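Local coordinates for protein phenylalanine hydroxylase (Colwellia psychrerythraea, PDB 2V27) that probably hydroxylates L-phenylalanine to L-tyrosine at an iron centre, using tetrahydrobiopterin and dioxygen, in the first step of phenylalanine breakdown, at residues B[154-158]-B[244-248]; B[164-169]-B[180-184]. All coordinates share one frame; numbering follows the deposited sequence.

Contact 1: residues B[154-158]-B[244-248]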
ATOM      1  N   GLN B 154      11.278  -9.546  20.829  1.00 16.63           N
ATOM      2  CA  GLN B 154      12.226  -8.440  20.918  1.00 14.04           C
ATOM      3  C   GLN B 154      12.823  -8.150  19.526  1.00 13.95           C
ATOM      4  O   GLN B 154      12.997  -6.985  19.121  1.00 12.47           O
ATOM      5  CB  GLN B 154      13.350  -8.776  21.905  1.00 15.06           C
ATOM      6  CG  GLN B 154      12.940  -8.593  23.350  1.00 15.31           C
ATOM      7  CD  GLN B 154      13.933  -9.208  24.314  1.00 16.92           C
ATOM      8  OE1 GLN B 154      14.792 -10.031  23.935  1.00 16.42           O
ATOM      9  NE2 GLN B 154      13.871  -8.748  25.564  1.00 17.38           N
ATOM     10  N   ARG B 155      13.036  -9.213  18.771  1.00 14.10           N
ATOM     11  CA  ARG B 155      13.573  -9.076  17.395  1.00 15.52           C
ATOM     12  C   ARG B 155      12.579  -8.280  16.506  1.00 14.54           C
ATOM     13  O   ARG B 155      13.052  -7.506  15.640  1.00 15.23           O
ATOM     14  CB  ARG B 155      14.021 -10.451  16.824  1.00 16.81           C
ATOM     15  CG  ARG B 155      15.338 -10.942  17.505  1.00 18.94           C
ATOM     16  CD  ARG B 155      15.816 -12.325  17.037  1.00 18.53           C
ATOM     17  NE  ARG B 155      17.192 -12.650  17.453  1.00 21.18           N
ATOM     18  CZ  ARG B 155      17.763 -13.844  17.255  1.00 21.42           C
ATOM     19  NH1 ARG B 155      17.086 -14.815  16.598  1.00 19.52           N
ATOM     20  NH2 ARG B 155      19.011 -14.060  17.670  1.00 23.32           N
ATOM     21  N   VAL B 156      11.257  -8.416  16.722  1.00 14.72           N
ATOM     22  CA  VAL B 156      10.211  -7.642  15.974  1.00 14.30           C
ATOM     23  C   VAL B 156      10.437  -6.136  16.244  1.00 13.92           C
ATOM     24  O   VAL B 156      10.446  -5.314  15.301  1.00 13.66           O
ATOM     25  CB  VAL B 156       8.721  -8.065  16.322  1.00 15.22           C
ATOM     26  CG1 VAL B 156       7.675  -7.125  15.691  1.00 14.36           C
ATOM     27  CG2 VAL B 156       8.441  -9.528  15.903  1.00 17.19           C
ATOM     28  N   PHE B 157      10.689  -5.785  17.503  1.00 11.39           N
ATOM     29  CA  PHE B 157      10.939  -4.388  17.877  1.00 11.31           C
ATOM     30  C   PHE B 157      12.238  -3.893  17.291  1.00 11.51           C
ATOM     31  O   PHE B 157      12.307  -2.762  16.850  1.00 10.22           O
ATOM     32  CB  PHE B 157      10.938  -4.247  19.412  1.00 10.05           C
ATOM     33  CG  PHE B 157       9.541  -4.185  20.002  1.00 11.79           C
ATOM     34  CD1 PHE B 157       8.934  -2.938  20.204  1.00 11.92           C
ATOM     35  CD2 PHE B 157       8.825  -5.357  20.305  1.00 15.51           C
ATOM     36  CE1 PHE B 157       7.601  -2.844  20.719  1.00 11.62           C
ATOM     37  CE2 PHE B 157       7.507  -5.279  20.805  1.00 18.01           C
ATOM     38  CZ  PHE B 157       6.918  -4.025  21.026  1.00 12.77           C
ATOM     39  N   LEU B 158      13.264  -4.754  17.295  1.00 10.90           N
ATOM     40  CA  LEU B 158      14.541  -4.381  16.715  1.00 10.06           C
ATOM     41  C   LEU B 158      14.373  -4.135  15.200  1.00 10.77           C
ATOM     42  O   LEU B 158      14.837  -3.125  14.699  1.00  9.12           O
ATOM     43  CB  LEU B 158      15.567  -5.519  16.996  1.00 10.65           C
ATOM     44  CG  LEU B 158      15.965  -5.633  18.470  1.00 11.69           C
ATOM     45  CD1 LEU B 158      16.984  -6.799  18.655  1.00 14.51           C
ATOM     46  CD2 LEU B 158      16.539  -4.297  18.904  1.00 14.56           C
ATOM     47  N   ILE B 244      18.469  -1.165  25.745  1.00 19.41           N
ATOM     48  CA  ILE B 244      17.556  -1.351  24.617  1.00 17.90           C
ATOM     49  C   ILE B 244      16.330  -2.223  24.978  1.00 17.04           C
ATOM     50  O   ILE B 244      15.172  -1.885  24.638  1.00 16.96           O
ATOM     51  CB  ILE B 244      18.308  -1.911  23.359  1.00 17.44           C
ATOM     52  CG1 ILE B 244      19.436  -0.952  22.873  1.00 18.77           C
ATOM     53  CG2 ILE B 244      17.336  -2.299  22.254  1.00 18.55           C
ATOM     54  CD1 ILE B 244      19.041   0.448  22.303  1.00 20.49           C
ATOM     55  N   MET B 245      16.555  -3.324  25.702  1.00 15.27           N
ATOM     56  CA  MET B 245      15.471  -4.225  26.075  1.00 16.21           C
ATOM     57  C   MET B 245      14.539  -3.574  27.124  1.00 14.58           C
ATOM     58  O   MET B 245      13.325  -3.807  27.082  1.00 14.89           O
ATOM     59  CB  MET B 245      15.976  -5.601  26.534  1.00 15.84           C
ATOM     60  CG  MET B 245      16.720  -6.380  25.434  1.00 18.17           C
ATOM     61  SD  MET B 245      15.938  -6.245  23.789  1.00 18.68           S
ATOM     62  CE  MET B 245      17.275  -6.974  22.809  1.00 18.99           C
ATOM     63  N   GLU B 246      15.100  -2.699  27.968  1.00 16.44           N
ATOM     64  CA  GLU B 246      14.251  -1.876  28.865  1.00 18.39           C
ATOM     65  C   GLU B 246      13.285  -0.983  28.040  1.00 17.23           C
ATOM     66  O   GLU B 246      12.115  -0.869  28.364  1.00 16.99           O
ATOM     67  CB  GLU B 246      15.079  -0.982  29.782  1.00 19.09           C
ATOM     68  CG  GLU B 246      15.639  -1.697  30.991  1.00 25.02           C
ATOM     69  CD  GLU B 246      16.427  -0.767  31.891  0.75 30.37           C
ATOM     70  OE1 GLU B 246      16.446   0.479  31.664  1.00 30.20           O
ATOM     71  OE2 GLU B 246      17.043  -1.309  32.830  1.00 34.79           O
ATOM     72  N   LEU B 247      13.792  -0.388  26.963  1.00 16.01           N
ATOM     73  CA  LEU B 247      12.978   0.464  26.083  1.00 14.71           C
ATOM     74  C   LEU B 247      11.881  -0.351  25.381  1.00 13.96           C
ATOM     75  O   LEU B 247      10.726   0.084  25.240  1.00 13.74           O
ATOM     76  CB  LEU B 247      13.899   1.160  25.080  1.00 14.63           C
ATOM     77  CG  LEU B 247      14.718   2.304  25.691  1.00 14.27           C
ATOM     78  CD1 LEU B 247      15.911   2.844  24.852  1.00 16.27           C
ATOM     79  CD2 LEU B 247      13.817   3.502  26.074  1.00 18.32           C
ATOM     80  N   VAL B 248      12.220  -1.578  24.960  1.00 13.77           N
ATOM     81  CA  VAL B 248      11.249  -2.490  24.371  1.00 14.89           C
ATOM     82  C   VAL B 248      10.115  -2.826  25.362  1.00 14.45           C
ATOM     83  O   VAL B 248       8.940  -2.738  25.032  1.00 15.20           O
ATOM     84  CB  VAL B 248      11.912  -3.788  23.809  1.00 13.92           C
ATOM     85  CG1 VAL B 248      10.886  -4.821  23.442  1.00 16.27           C
ATOM     86  CG2 VAL B 248      12.802  -3.428  22.594  1.00 15.05           C
TER
HETATM   87  O   HOH W   1      12.218  -6.538  26.475  1.00 18.24           O
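Q154 reaches M245 through a single water: the amide nitrogen NE2 of Q154 donates to water 1 at 2.9 Å, and the water passes a hydrogen to the backbone oxygen O of M245 at 3.0 Å. No direct hydrogen bond joins the segments, which form a helix-helix crossing in the mainly helical hydroxylase fold. The axes of 154-158 and 244-248 run almost perpendicular, at 97°, and come within 10.5 Å of each other, a spacing that side chains must fill. Glutamine suits the edge of this crossing because its long chain can pack and its amide can still bond. Extended beyond CG (chi2 167°), it crosses the methionine side chain at about a right angle and lays its CD 3.6 Å from SD of M245. Its other amide atom, OE1, accepts from the backbone N of T151, so both ends of the amide are held and its rotation is fixed. M245, flexible and unbranched, bends at chi2 (-41°) and brings its sulfur to Q154 while its terminal CE lies against CD1 of L158. The same leucine sends its other branch, CD2, to CG2 of I244, so that one forked residue serves two neighbours. Deeper in, V248 supplies a compact branched wedge where the backbones come nearest. Its CG2 lies beside CB of F157, and its CG1 sits over one face of the F157 ring in a CH-pi contact, 4.0 Å from the centroid and displaced toward the rim, with CG of F157 its closest ring atom at 3.7 Å.

Contact 2: residues B[164-169]-B[180-184]. With FE (Fe (III) ion), chain E.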
ATOM      1  N   PHE B 164      13.035   2.103  10.547  1.00  7.57           N
ATOM      2  CA  PHE B 164      12.936   3.533  10.620  1.00  7.50           C
ATOM      3  C   PHE B 164      14.252   4.298  10.635  1.00  7.30           C
ATOM      4  O   PHE B 164      14.235   5.539  10.660  1.00  8.35           O
ATOM      5  CB  PHE B 164      12.067   3.895  11.805  1.00  7.76           C
ATOM      6  CG  PHE B 164      10.600   3.632  11.537  1.00  7.09           C
ATOM      7  CD1 PHE B 164       9.895   2.626  12.238  1.00  8.24           C
ATOM      8  CD2 PHE B 164       9.941   4.387  10.533  1.00  7.68           C
ATOM      9  CE1 PHE B 164       8.504   2.401  11.992  1.00  8.02           C
ATOM     10  CE2 PHE B 164       8.588   4.193  10.257  1.00  7.47           C
ATOM     11  CZ  PHE B 164       7.854   3.205  10.997  1.00  7.52           C
ATOM     12  N   THR B 165      15.396   3.583  10.627  1.00  7.40           N
ATOM     13  CA  THR B 165      16.736   4.218  10.636  1.00  7.32           C
ATOM     14  C   THR B 165      17.473   3.758   9.374  1.00  6.93           C
ATOM     15  O   THR B 165      17.453   4.442   8.362  1.00  8.30           O
ATOM     16  CB  THR B 165      17.542   3.869  11.953  1.00  6.83           C
ATOM     17  OG1 THR B 165      17.538   2.446  12.192  1.00  6.44           O
ATOM     18  CG2 THR B 165      16.867   4.580  13.131  1.00  7.92           C
ATOM     19  N   ILE B 166      18.083   2.581   9.421  1.00  5.68           N
ATOM     20  CA  ILE B 166      18.863   2.095   8.285  1.00  7.01           C
ATOM     21  C   ILE B 166      18.078   2.011   6.976  1.00  5.24           C
ATOM     22  O   ILE B 166      18.676   2.270   5.904  1.00  7.21           O
ATOM     23  CB  ILE B 166      19.507   0.737   8.692  1.00  8.07           C
ATOM     24  CG1 ILE B 166      20.601   1.045   9.772  1.00 11.43           C
ATOM     25  CG2 ILE B 166      20.115  -0.027   7.454  1.00  5.18           C
ATOM     26  CD1 ILE B 166      21.171  -0.140  10.431  1.00 18.31           C
ATOM     27  N   GLU B 167      16.790   1.598   7.025  1.00  5.95           N
ATOM     28  CA  GLU B 167      16.057   1.490   5.763  1.00  6.87           C
ATOM     29  C   GLU B 167      15.406   2.829   5.326  1.00  5.97           C
ATOM     30  O   GLU B 167      15.548   3.223   4.148  1.00  6.60           O
ATOM     31  CB  GLU B 167      15.061   0.307   5.751  1.00  8.04           C
ATOM     32  CG  GLU B 167      15.789  -1.003   5.991  1.00 10.31           C
ATOM     33  CD  GLU B 167      16.663  -1.429   4.778  1.00 11.37           C
ATOM     34  OE1 GLU B 167      17.433  -2.401   4.942  1.00 13.60           O
ATOM     35  OE2 GLU B 167      16.575  -0.848   3.665  1.00 13.27           O
ATOM     36  N   PHE B 168      14.676   3.498   6.222  1.00  7.04           N
ATOM     37  CA  PHE B 168      13.878   4.682   5.838  1.00  6.46           C
ATOM     38  C   PHE B 168      14.189   5.970   6.588  1.00  7.64           C
ATOM     39  O   PHE B 168      13.384   6.898   6.622  1.00  8.49           O
ATOM     40  CB  PHE B 168      12.357   4.324   5.885  1.00  6.36           C
ATOM     41  CG  PHE B 168      11.961   3.454   4.727  1.00  9.33           C
ATOM     42  CD1 PHE B 168      12.114   2.080   4.797  1.00 11.65           C
ATOM     43  CD2 PHE B 168      11.586   4.033   3.510  1.00 11.19           C
ATOM     44  CE1 PHE B 168      11.881   1.270   3.678  1.00 10.80           C
ATOM     45  CE2 PHE B 168      11.344   3.235   2.393  1.00 11.09           C
ATOM     46  CZ  PHE B 168      11.492   1.837   2.488  1.00  9.56           C
ATOM     47  N   GLY B 169      15.379   6.035   7.173  1.00  7.54           N
ATOM     48  CA  GLY B 169      15.773   7.232   7.916  1.00  7.67           C
ATOM     49  C   GLY B 169      15.941   8.486   7.081  1.00  7.10           C
ATOM     50  O   GLY B 169      16.460   8.443   5.971  1.00  7.78           O
ATOM     51  N   TYR B 180      19.083   9.320   4.734  1.00  8.80           N
ATOM     52  CA  TYR B 180      20.154   8.366   5.020  1.00  7.58           C
ATOM     53  C   TYR B 180      19.731   6.895   4.889  1.00  8.09           C
ATOM     54  O   TYR B 180      20.585   6.014   4.802  1.00  9.41           O
ATOM     55  CB  TYR B 180      20.905   8.643   6.356  1.00  7.21           C
ATOM     56  CG  TYR B 180      20.174   8.260   7.614  1.00  7.45           C
ATOM     57  CD1 TYR B 180      20.425   7.016   8.227  1.00  7.63           C
ATOM     58  CD2 TYR B 180      19.175   9.100   8.170  1.00  6.53           C
ATOM     59  CE1 TYR B 180      19.743   6.652   9.372  1.00  8.84           C
ATOM     60  CE2 TYR B 180      18.490   8.752   9.341  1.00  7.75           C
ATOM     61  CZ  TYR B 180      18.769   7.532   9.936  1.00  7.03           C
ATOM     62  OH  TYR B 180      18.091   7.071  11.070  1.00  8.19           O
ATOM     63  N   GLY B 181      18.411   6.651   4.854  1.00  5.94           N
ATOM     64  CA  GLY B 181      17.895   5.273   4.741  1.00  6.95           C
ATOM     65  C   GLY B 181      18.117   4.645   3.352  1.00  6.65           C
ATOM     66  O   GLY B 181      17.756   5.228   2.309  1.00  7.66           O
ATOM     67  N   GLY B 182      18.676   3.411   3.343  1.00  7.76           N
ATOM     68  CA  GLY B 182      19.053   2.765   2.069  1.00  9.45           C
ATOM     69  C   GLY B 182      17.885   2.359   1.163  1.00  7.89           C
ATOM     70  O   GLY B 182      17.996   2.356  -0.079  1.00  8.25           O
ATOM     71  N   GLY B 183      16.737   2.069   1.787  1.00  7.67           N
ATOM     72  CA  GLY B 183      15.497   1.751   1.068  1.00  8.09           C
ATOM     73  C   GLY B 183      15.015   2.937   0.243  1.00  8.73           C
ATOM     74  O   GLY B 183      14.323   2.764  -0.776  1.00  9.98           O
ATOM     75  N   VAL B 184      15.344   4.173   0.700  1.00  7.99           N
ATOM     76  CA  VAL B 184      14.969   5.382   0.001  1.00  8.49           C
ATOM     77  C   VAL B 184      16.049   5.682  -1.038  1.00  8.39           C
ATOM     78  O   VAL B 184      15.743   5.967  -2.221  1.00  8.58           O
ATOM     79  CB  VAL B 184      14.857   6.570   0.999  1.00  7.86           C
ATOM     80  CG1 VAL B 184      14.389   7.825   0.259  1.00  8.69           C
ATOM     81  CG2 VAL B 184      13.864   6.288   2.162  1.00  7.05           C
TER
HETATM   82 FE    FE E3008      18.124  -2.370   2.949  1.00 10.69          FE
HETATM   83  O   HOH W   2      15.537   7.959  11.466  1.00  9.59           O
HETATM   84  O   HOH W   3      16.516  -3.944   2.778  1.00 21.08           O
HETATM   85  O   HOH W   4      19.255  -4.122   3.145  1.00 13.87           O
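The Y180 ring lies against the backbone of G169, whose CA sits over one ring face in a CH-pi contact, 3.8 Å from the centroid. Glycine fits there because a CB on G169 would run into the ring. With CG between its backbone N and carbonyl carbon (chi1 76°), Y180 runs alongside T165, its OH 3.4 Å from T165 CB. That hydroxyl donates to water 2, which in turn donates to O of F164. A leucine in place of Y180 would probably leave this water without the phenol as donor and remove the flat face against CA of G169. On the other flank, the F168 ring and V184 cross obliquely, CD2 meeting CG2 at 3.5 Å. Between these side chains O of G169 accepts from N of both Y180 and G181. E167, bent at chi2, binds the iron through OE1 at 2.1 Å and OE2 at 2.3 Å. With H122 and H127 it forms the facial triad of two histidines and one carboxylate, and two waters complete the six-coordinate iron. The chelating glutamate thus extends from a helix end whose O atoms at I166 and E167 are met by N of G182 (2.8 Å) and, weakly, N of G183.

How the contacts relate
Helix 152-167 ties the two contacts together, giving contact 1 its early turns and contact 2 its last turn and the residues just beyond. Their centres are 19 Å apart and their nearest atoms about 7 Å, so they do not touch. Along the chain the order is 154-158, 164-169, 180-184, 244-248: contact 2 closes a short excursion through strands 170-173 and 176-179, and contact 1 closes the much longer one that encloses it. Contact 2 lies about 5 Å from the chain centre, at the iron, whereas contact 1 is centred about 19 Å out, where helix 152-167 crosses helix 241-254. One helix thus runs from a peripheral helix crossing to the metal centre.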